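Local coordinates for amino acid ABC transporter, periplasmic amino acid-binding protein (Brucella ovis, PDB 4Z9N) that binds glutathione and, as the periplasmic solute-binding component of an amino-acid ABC transporter, probably delivers it to the membrane importer, at residues Gly24-Leu29 with Ile86-Trp91. Numbering follows the deposited sequence.
With GSH (glutathione), chain U.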
ATOM      1  N   GLY D  24       2.753   7.133  20.408  1.00 20.54           N
ATOM      2  CA  GLY D  24       4.148   7.513  20.300  1.00 20.53           C
ATOM      3  C   GLY D  24       4.362   8.524  19.181  1.00 19.79           C
ATOM      4  O   GLY D  24       4.032   8.247  18.019  1.00 18.87           O
ATOM      5  N   VAL D  25       4.917   9.689  19.516  1.00 20.34           N
ATOM      6  CA  VAL D  25       5.138  10.751  18.532  1.00 19.90           C
ATOM      7  C   VAL D  25       6.549  11.317  18.649  1.00 20.30           C
ATOM      8  O   VAL D  25       7.338  10.877  19.485  1.00 20.92           O
ATOM      9  CB  VAL D  25       4.087  11.879  18.662  1.00 20.39           C
ATOM     10  CG1 VAL D  25       2.678  11.338  18.421  1.00 20.63           C
ATOM     11  CG2 VAL D  25       4.155  12.539  20.031  1.00 21.78           C
ATOM     12  N   ASN D  26       6.846  12.297  17.798  1.00 20.06           N
ATOM     13  CA  ASN D  26       8.162  12.919  17.744  1.00 20.55           C
ATOM     14  C   ASN D  26       8.441  13.721  19.020  1.00 21.94           C
ATOM     15  O   ASN D  26       7.508  14.111  19.728  1.00 22.61           O
ATOM     16  CB  ASN D  26       8.258  13.819  16.509  1.00 19.99           C
ATOM     17  CG  ASN D  26       9.679  14.007  16.044  1.00 19.98           C
ATOM     18  OD1 ASN D  26      10.449  14.744  16.675  1.00 21.02           O
ATOM     19  ND2 ASN D  26      10.041  13.368  14.919  1.00 18.94           N
ATOM     20  N   THR D  27       9.712  13.954  19.343  1.00 22.59           N
ATOM     21  CA  THR D  27      10.008  14.861  20.456  1.00 24.18           C
ATOM     22  C   THR D  27       9.718  16.310  20.051  1.00 24.71           C
ATOM     23  O   THR D  27       9.449  17.162  20.901  1.00 26.08           O
ATOM     24  CB  THR D  27      11.461  14.755  20.925  1.00 24.95           C
ATOM     25  OG1 THR D  27      12.327  15.109  19.845  1.00 24.42           O
ATOM     26  CG2 THR D  27      11.763  13.344  21.368  1.00 24.69           C
ATOM     27  N   GLY D  28       9.794  16.597  18.759  1.00 23.80           N
ATOM     28  CA  GLY D  28       9.566  17.950  18.288  1.00 27.08           C
ATOM     29  C   GLY D  28      10.061  18.211  16.881  1.00 23.57           C
ATOM     30  O   GLY D  28      11.240  18.512  16.666  1.00 25.69           O
ATOM     31  N   LEU D  29       9.146  18.110  15.927  1.00 22.60           N
ATOM     32  CA  LEU D  29       9.447  18.298  14.511  1.00 21.78           C
ATOM     33  C   LEU D  29       8.333  19.130  13.887  1.00 24.42           C
ATOM     34  O   LEU D  29       7.194  18.664  13.785  1.00 21.64           O
ATOM     35  CB  LEU D  29       9.590  16.942  13.800  1.00 20.26           C
ATOM     36  CG  LEU D  29       9.868  16.988  12.305  1.00 20.18           C
ATOM     37  CD1 LEU D  29      11.139  17.766  12.042  1.00 21.42           C
ATOM     38  CD2 LEU D  29       9.969  15.574  11.721  1.00 18.11           C
ATOM     39  N   ILE D  86       3.157   6.820  15.413  1.00 19.35           N
ATOM     40  CA  ILE D  86       2.940   7.602  14.206  1.00 17.63           C
ATOM     41  C   ILE D  86       3.945   8.727  14.285  1.00 17.34           C
ATOM     42  O   ILE D  86       3.708   9.724  14.940  1.00 16.52           O
ATOM     43  CB  ILE D  86       1.504   8.099  14.099  1.00 14.84           C
ATOM     44  CG1 ILE D  86       0.553   6.909  14.203  1.00 18.13           C
ATOM     45  CG2 ILE D  86       1.292   8.793  12.737  1.00 14.66           C
ATOM     46  CD1 ILE D  86      -0.925   7.264  14.146  1.00 18.19           C
ATOM     47  N   ARG D  87       5.094   8.535  13.650  1.00 16.72           N
ATOM     48  CA  ARG D  87       6.243   9.373  13.954  1.00 15.81           C
ATOM     49  C   ARG D  87       7.295   9.275  12.859  1.00 14.51           C
ATOM     50  O   ARG D  87       8.407   8.819  13.115  1.00 16.24           O
ATOM     51  CB  ARG D  87       6.829   8.961  15.322  1.00 16.47           C
ATOM     52  CG  ARG D  87       8.034   9.777  15.822  1.00 17.37           C
ATOM     53  CD  ARG D  87       9.017   8.874  16.540  1.00 17.63           C
ATOM     54  NE  ARG D  87      10.309   9.512  16.804  1.00 18.56           N
ATOM     55  CZ  ARG D  87      11.262   9.663  15.884  1.00 18.51           C
ATOM     56  NH1 ARG D  87      11.048   9.273  14.633  1.00 17.05           N
ATOM     57  NH2 ARG D  87      12.418  10.238  16.212  1.00 18.79           N
ATOM     58  N   ASN D  88       6.938   9.724  11.652  1.00 13.13           N
ATOM     59  CA  ASN D  88       7.876   9.821  10.520  1.00 12.54           C
ATOM     60  C   ASN D  88       8.842   8.637  10.487  1.00 15.69           C
ATOM     61  O   ASN D  88      10.041   8.804  10.300  1.00 14.70           O
ATOM     62  CB  ASN D  88       8.658  11.186  10.534  1.00 12.97           C
ATOM     63  CG  ASN D  88       9.340  11.523  11.888  1.00 14.54           C
ATOM     64  OD1 ASN D  88       8.678  11.727  12.917  1.00 16.30           O
ATOM     65  ND2 ASN D  88      10.673  11.653  11.862  1.00 15.66           N
ATOM     66  N   THR D  89       8.278   7.442  10.650  1.00 11.95           N
ATOM     67  CA  THR D  89       9.037   6.209  10.812  1.00 13.33           C
ATOM     68  C   THR D  89       8.928   5.332   9.566  1.00 13.36           C
ATOM     69  O   THR D  89       7.841   4.891   9.179  1.00 11.21           O
ATOM     70  CB  THR D  89       8.552   5.432  12.046  1.00 15.62           C
ATOM     71  OG1 THR D  89       8.951   6.112  13.254  1.00 14.55           O
ATOM     72  CG2 THR D  89       9.081   4.018  12.028  1.00 12.26           C
ATOM     73  N   THR D  90      10.066   5.083   8.933  1.00 10.60           N
ATOM     74  CA  THR D  90      10.072   4.397   7.645  1.00 12.35           C
ATOM     75  C   THR D  90       9.741   2.903   7.764  1.00 11.22           C
ATOM     76  O   THR D  90      10.297   2.190   8.592  1.00 12.68           O
ATOM     77  CB  THR D  90      11.439   4.582   6.960  1.00 12.31           C
ATOM     78  OG1 THR D  90      11.667   5.980   6.743  1.00 11.80           O
ATOM     79  CG2 THR D  90      11.481   3.835   5.625  1.00 14.14           C
ATOM     80  N   TRP D  91       8.792   2.453   6.950  1.00 10.71           N
ATOM     81  CA  TRP D  91       8.515   1.024   6.766  1.00 10.01           C
ATOM     82  C   TRP D  91       9.648   0.377   5.973  1.00 11.49           C
ATOM     83  O   TRP D  91       9.879   0.739   4.817  1.00 12.51           O
ATOM     84  CB  TRP D  91       7.195   0.853   6.016  1.00  8.82           C
ATOM     85  CG  TRP D  91       6.625  -0.543   5.923  1.00  9.80           C
ATOM     86  CD1 TRP D  91       7.243  -1.750   6.175  1.00 10.54           C
ATOM     87  CD2 TRP D  91       5.294  -0.843   5.548  1.00  9.09           C
ATOM     88  NE1 TRP D  91       6.338  -2.787   5.989  1.00 11.58           N
ATOM     89  CE2 TRP D  91       5.141  -2.243   5.586  1.00 10.34           C
ATOM     90  CE3 TRP D  91       4.200  -0.052   5.176  1.00 11.73           C
ATOM     91  CZ2 TRP D  91       3.939  -2.861   5.278  1.00 12.52           C
ATOM     92  CZ3 TRP D  91       3.014  -0.668   4.866  1.00 14.86           C
ATOM     93  CH2 TRP D  91       2.885  -2.059   4.931  1.00 14.54           C
TER
HETATM   94  N1  GSH U 401      12.324   8.145   8.638  1.00 12.03           N
HETATM   95  CA1 GSH U 401      13.646   7.882   9.207  1.00 10.27           C
HETATM   96  C1  GSH U 401      13.571   6.601  10.034  1.00 12.10           C
HETATM   97  O11 GSH U 401      14.636   6.107  10.498  1.00 15.66           O
HETATM   98  O12 GSH U 401      12.462   6.043  10.264  1.00 11.89           O
HETATM   99  CB1 GSH U 401      14.116   9.021  10.129  1.00  9.38           C
HETATM  100  CG1 GSH U 401      13.102   9.182  11.278  1.00 10.87           C
HETATM  101  CD1 GSH U 401      13.690  10.124  12.323  1.00 16.59           C
HETATM  102  OE1 GSH U 401      13.815   9.799  13.463  1.00 17.25           O
HETATM  103  N2  GSH U 401      14.087  11.444  11.894  1.00 15.97           N
HETATM  104  CA2 GSH U 401      14.669  12.329  12.886  1.00 18.95           C
HETATM  105  C2  GSH U 401      13.686  12.659  14.018  1.00 16.60           C
HETATM  106  O2  GSH U 401      12.508  12.520  13.933  1.00 16.80           O
HETATM  107  CB2 GSH U 401      15.264  13.570  12.212  1.00 18.47           C
HETATM  108  SG2 GSH U 401      13.987  14.677  11.553  1.00 23.59           S
HETATM  109  N3  GSH U 401      14.268  13.116  15.263  1.00 16.84           N
HETATM  110  CA3 GSH U 401      13.416  13.438  16.375  1.00 20.58           C
HETATM  111  C3  GSH U 401      13.924  12.686  17.606  1.00 19.23           C
HETATM  112  O31 GSH U 401      13.475  13.008  18.737  1.00 23.49           O
HETATM  113  O32 GSH U 401      14.768  11.745  17.490  1.00 19.53           O
HETATM  114  O   HOH W   1       5.000  12.106  15.541  1.00 19.09           O
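ND2 of N26 gives two hydrogen bonds: one goes to OD1 of N88 at 2.9 Å, nearly in the plane of the N26 amide, the other to O2 of glutathione at 2.8 Å. O2 of glutathione also accepts ND2 of N88, at 2.9 Å, in a fairly straight bond (164°), so the two asparagines hold each other and the cysteinyl carbonyl of the ligand together. Their side chains cross at about a right angle, yet the amide planes are only 25° apart. The other end of N26 is fixed by its own loop: OD1 takes the backbone N-H of G28 on a lone pair, an Asx turn that settles the amide's rotation. Both loops leave the C-terminal ends of neighbouring parallel strands, 21-25 and 84-85, in the sheet order 2-1-3 familiar from periplasmic binding proteins, and I86 N donates to G24 O at 3.1 Å. One step further a water replaces the direct link, accepting from N26 N and donating to I86 O. R87 extends from the backbone with CG anti to N (chi1 -178°), its CG packed 3.4 Å from N26 N, and then bends at chi2. Its guanidinium lies with N26 ND2 4.0 Å above its centre, while NH1 and NH2 both grasp OE1 of glutathione, at 3.0 Å from NH1; NE is held by the carbonyl of L68. Beyond it, N88 O and T90 OG1 receive the ligand's N1, and T90 OG1 also pairs with E211.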